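Local coordinates for protein sphingomyelinase-c (Listeria ivanovii, PDB 1ZWX) that belongs to the endonuclease/exonuclease/phosphatase family and has the two-sheet, DNase I-like fold of that group, at residues W29-M32 against H33-D36; S233-K236 against E237-K241. One frame throughout, in Å; residues are numbered along the deposited sequence.

Contact 1: W29-M32 against H33-D36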
# COMPACT_ATOMS: atom_id res chain seq x y z
N TRP A 29 13.64 -13.80 -6.04
CA TRP A 29 12.20 -13.77 -5.82
C TRP A 29 11.39 -13.21 -7.01
O TRP A 29 10.24 -12.78 -6.85
CB TRP A 29 11.90 -13.05 -4.51
CG TRP A 29 12.02 -14.00 -3.34
CD1 TRP A 29 13.08 -14.12 -2.49
CD2 TRP A 29 11.06 -14.98 -2.94
NE1 TRP A 29 12.83 -15.10 -1.55
CE2 TRP A 29 11.59 -15.64 -1.80
CE3 TRP A 29 9.79 -15.34 -3.40
CZ2 TRP A 29 10.90 -16.65 -1.13
CZ3 TRP A 29 9.10 -16.34 -2.73
CH2 TRP A 29 9.66 -16.99 -1.61
N GLY A 30 12.01 -13.21 -8.19
CA GLY A 30 11.29 -12.84 -9.40
C GLY A 30 10.94 -11.37 -9.52
O GLY A 30 10.04 -11.03 -10.28
N GLN A 31 11.65 -10.50 -8.78
CA GLN A 31 11.33 -9.06 -8.69
C GLN A 31 11.26 -8.37 -10.07
O GLN A 31 10.28 -7.68 -10.38
CB GLN A 31 12.32 -8.31 -7.77
CG GLN A 31 12.22 -8.76 -6.27
CD GLN A 31 13.26 -9.80 -5.87
OE1 GLN A 31 13.39 -10.83 -6.54
NE2 GLN A 31 13.97 -9.56 -4.74
N MET A 32 12.30 -8.53 -10.88
CA MET A 32 12.30 -7.89 -12.20
C MET A 32 11.18 -8.37 -13.12
O MET A 32 10.58 -7.58 -13.86
CB MET A 32 13.66 -8.06 -12.89
CG MET A 32 14.80 -7.43 -12.13
SD MET A 32 14.72 -5.64 -11.94
CE MET A 32 14.72 -4.95 -13.59
N HIS A 33 10.90 -9.66 -13.08
CA HIS A 33 9.90 -10.22 -13.95
C HIS A 33 8.48 -9.84 -13.47
O HIS A 33 7.57 -9.57 -14.28
CB HIS A 33 10.05 -11.73 -14.01
CG HIS A 33 9.07 -12.40 -14.93
ND1 HIS A 33 8.89 -12.01 -16.24
CD2 HIS A 33 8.22 -13.43 -14.72
CE1 HIS A 33 7.97 -12.77 -16.80
NE2 HIS A 33 7.56 -13.65 -15.90
N ARG A 34 8.31 -9.79 -12.15
CA ARG A 34 7.01 -9.47 -11.59
C ARG A 34 6.69 -8.00 -11.81
O ARG A 34 5.52 -7.65 -11.90
CB ARG A 34 6.91 -9.87 -10.12
CG ARG A 34 6.73 -11.39 -9.91
CD ARG A 34 6.42 -11.74 -8.45
NE ARG A 34 7.59 -11.53 -7.59
CZ ARG A 34 7.67 -10.62 -6.61
NH1 ARG A 34 6.64 -9.82 -6.32
NH2 ARG A 34 8.79 -10.50 -5.92
N ALA A 35 7.72 -7.15 -11.92
CA ALA A 35 7.53 -5.76 -12.29
C ALA A 35 6.86 -5.64 -13.68
O ALA A 35 6.13 -4.66 -13.92
CB ALA A 35 8.87 -4.99 -12.28
N ASP A 36 7.09 -6.62 -14.56
CA ASP A 36 6.40 -6.69 -15.86
C ASP A 36 5.02 -7.29 -15.75
O ASP A 36 4.05 -6.73 -16.28
CB ASP A 36 7.22 -7.47 -16.90
CG ASP A 36 8.50 -6.77 -17.28
OD1 ASP A 36 8.59 -5.53 -17.16
OD2 ASP A 36 9.45 -7.45 -17.73

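Contact 2: S233-K236 against E237-K241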
# COMPACT_ATOMS: atom_id res chain seq x y z
N SER A 233 0.88 -18.92 -3.51
CA SER A 233 2.00 -19.80 -3.83
C SER A 233 3.34 -19.34 -3.19
O SER A 233 4.14 -20.17 -2.76
CB SER A 233 2.12 -19.91 -5.34
OG SER A 233 2.57 -18.69 -5.92
N MET A 234 3.56 -18.02 -3.11
CA MET A 234 4.81 -17.48 -2.53
C MET A 234 4.85 -17.67 -1.00
O MET A 234 5.92 -17.93 -0.44
CB MET A 234 5.02 -16.00 -2.92
CG MET A 234 4.97 -15.71 -4.46
SD MET A 234 5.06 -13.96 -4.98
CE MET A 234 6.80 -13.73 -4.68
N LEU A 235 3.71 -17.57 -0.32
CA LEU A 235 3.67 -17.78 1.13
C LEU A 235 3.71 -19.27 1.52
O LEU A 235 4.11 -19.61 2.64
CB LEU A 235 2.43 -17.12 1.75
CG LEU A 235 2.40 -15.59 1.71
CD1 LEU A 235 1.11 -15.08 2.33
CD2 LEU A 235 3.62 -15.02 2.44
N LYS A 236 3.26 -20.14 0.63
CA LYS A 236 3.34 -21.58 0.84
C LYS A 236 4.79 -22.01 1.01
O LYS A 236 5.09 -22.93 1.77
CB LYS A 236 2.68 -22.33 -0.31
CG LYS A 236 1.17 -22.25 -0.23
CD LYS A 236 0.49 -22.91 -1.41
CE LYS A 236 -0.99 -22.98 -1.17
NZ LYS A 236 -1.71 -23.30 -2.40
N GLU A 237 5.67 -21.32 0.30
CA GLU A 237 7.10 -21.49 0.44
C GLU A 237 7.63 -20.89 1.76
O GLU A 237 8.24 -21.60 2.55
CB GLU A 237 7.81 -20.89 -0.80
CG GLU A 237 9.32 -21.17 -0.95
CD GLU A 237 9.72 -22.67 -0.80
OE1 GLU A 237 10.87 -22.93 -0.40
OE2 GLU A 237 8.90 -23.57 -1.06
N SER A 238 7.33 -19.63 2.03
CA SER A 238 7.99 -18.90 3.11
C SER A 238 7.34 -18.95 4.49
O SER A 238 8.05 -18.96 5.51
CB SER A 238 8.23 -17.46 2.70
OG SER A 238 7.00 -16.85 2.36
N TYR A 239 6.00 -18.93 4.54
CA TYR A 239 5.27 -18.98 5.80
C TYR A 239 4.08 -19.94 5.75
O TYR A 239 2.97 -19.53 6.07
CB TYR A 239 4.76 -17.59 6.20
CG TYR A 239 5.86 -16.58 6.39
CD1 TYR A 239 6.31 -15.83 5.33
CD2 TYR A 239 6.48 -16.41 7.64
CE1 TYR A 239 7.34 -14.90 5.48
CE2 TYR A 239 7.51 -15.49 7.79
CZ TYR A 239 7.92 -14.74 6.71
OH TYR A 239 8.95 -13.83 6.87
N PRO A 240 4.32 -21.23 5.41
CA PRO A 240 3.20 -22.14 5.13
C PRO A 240 2.29 -22.37 6.35
O PRO A 240 1.10 -22.69 6.20
CB PRO A 240 3.90 -23.45 4.71
CG PRO A 240 5.24 -23.38 5.36
CD PRO A 240 5.62 -21.92 5.34
N LYS A 241 2.85 -22.20 7.53
CA LYS A 241 2.13 -22.50 8.75
C LYS A 241 1.39 -21.32 9.37
O LYS A 241 0.54 -21.52 10.23
CB LYS A 241 3.08 -23.12 9.79
CG LYS A 241 3.68 -24.47 9.38
CD LYS A 241 2.60 -25.57 9.23
CE LYS A 241 2.04 -25.65 7.80
NZ LYS A 241 0.66 -26.25 7.74

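Contact 1: W29-M32 against H33-D36
Arg-34, in the first turn of helix 31-39, folds back over the start of its own helix to hold the carbonyl oxygen of Trp-29, five residues earlier. Its CB and CG run past Gly-30 O, with CG 3.4 Å from that oxygen, while the backbone N of Arg-34 binds the same Gly-30 O at 2.8 Å to close the first helical turn; Gly-30 is the N-cap residue. The chain stays extended at chi2 and then turns about CG-CD (chi3 -70°), which brings the guanidinium toward the loop. NE reaches Trp-29 O at 3.0 Å in the carbonyl plane, and NH2 reaches that atom at 2.9 Å from above this plane, a side-on grip with the oxygen close to the guanidinium plane. Gln-31 lies alongside and points the same way, its amide 25° from the guanidinium plane and its CG 3.9 Å from Arg-34 NH2. Trp-29 N makes a weak bond to Gln-31 OE1, while Gln-31 NE2 binds Phe-21 O and Tyr-26 O. One residue further along, Ala-35 N binds Gln-31 O at 3.0 Å. The guanidinium also binds the chain around it: NH2 to Tyr-19 O, NH1 to Val-18 O and Phe-288 O. A buried cation thus collects carbonyl oxygens from the strand 12-20, the loop before the helix and the segment near Phe-288. The partners named here are all neutral carbonyls, so the interaction is charge-dipole, and the oxygens probably stabilise the cation without a carboxylate among them.

Contact 2: S233-K236 against E237-K241
Leu-235 and Tyr-239 meet at the C-terminal end of helix 233-238, where the methyl CD2 of Leu-235 lies 4.0 Å from Tyr-239 CD1 and the two side chains cross obliquely. The same methyl is 3.8 Å from Ser-238 OG, and that hydroxyl lies 3.2 Å from Met-234 O. Behind these side chains lie the backbone bonds: Tyr-239 N binds Leu-235 O at 2.8 Å, whereas that from Ser-238 N to Met-234 O is weak. This is a helix C-terminus closed by a proline: Tyr-239 is the first residue to leave helical angles (phi -136°), and Pro-240, which has no N-H to offer, follows immediately. The proline ring turns back over the last turn, its CB 3.2 Å from Lys-236 O. The Leu-235 side chain also rests on Trp-227, Pro-229 and Asp-290. At the other end of the helix Asn-232 OD1 receives weak bonds from Met-234 N and Leu-235 N, while Ser-233 OG is held by Asp-287 OD1 and Gln-286 N. The short helix packs on strand 281-285, with Ser-233, Met-234 and Glu-237 touching Tyr-285 and Glu-237 also reaching Tyr-283.

From the N terminus, strand 12-20 leads through a loop into contact 1, which ties the end of that loop to the first turn of helix 31-39 before the chain enters strand 49-55 and completes a beta-alpha-beta unit. Contact 2 comes far later, ending helix 233-238 ahead of strand 248-252. Both are local and in series, so neither nests within nor crosses the other. Their centres are 18 Å apart, yet their edges touch: Met-234 CE packs 3.6 Å from Trp-29 CE3 and 3.7 Å from Arg-34 NE. Tyr-285 joins them further, meeting the Trp-29 ring and the Met-234 side chain, so strand 281-285 borders both.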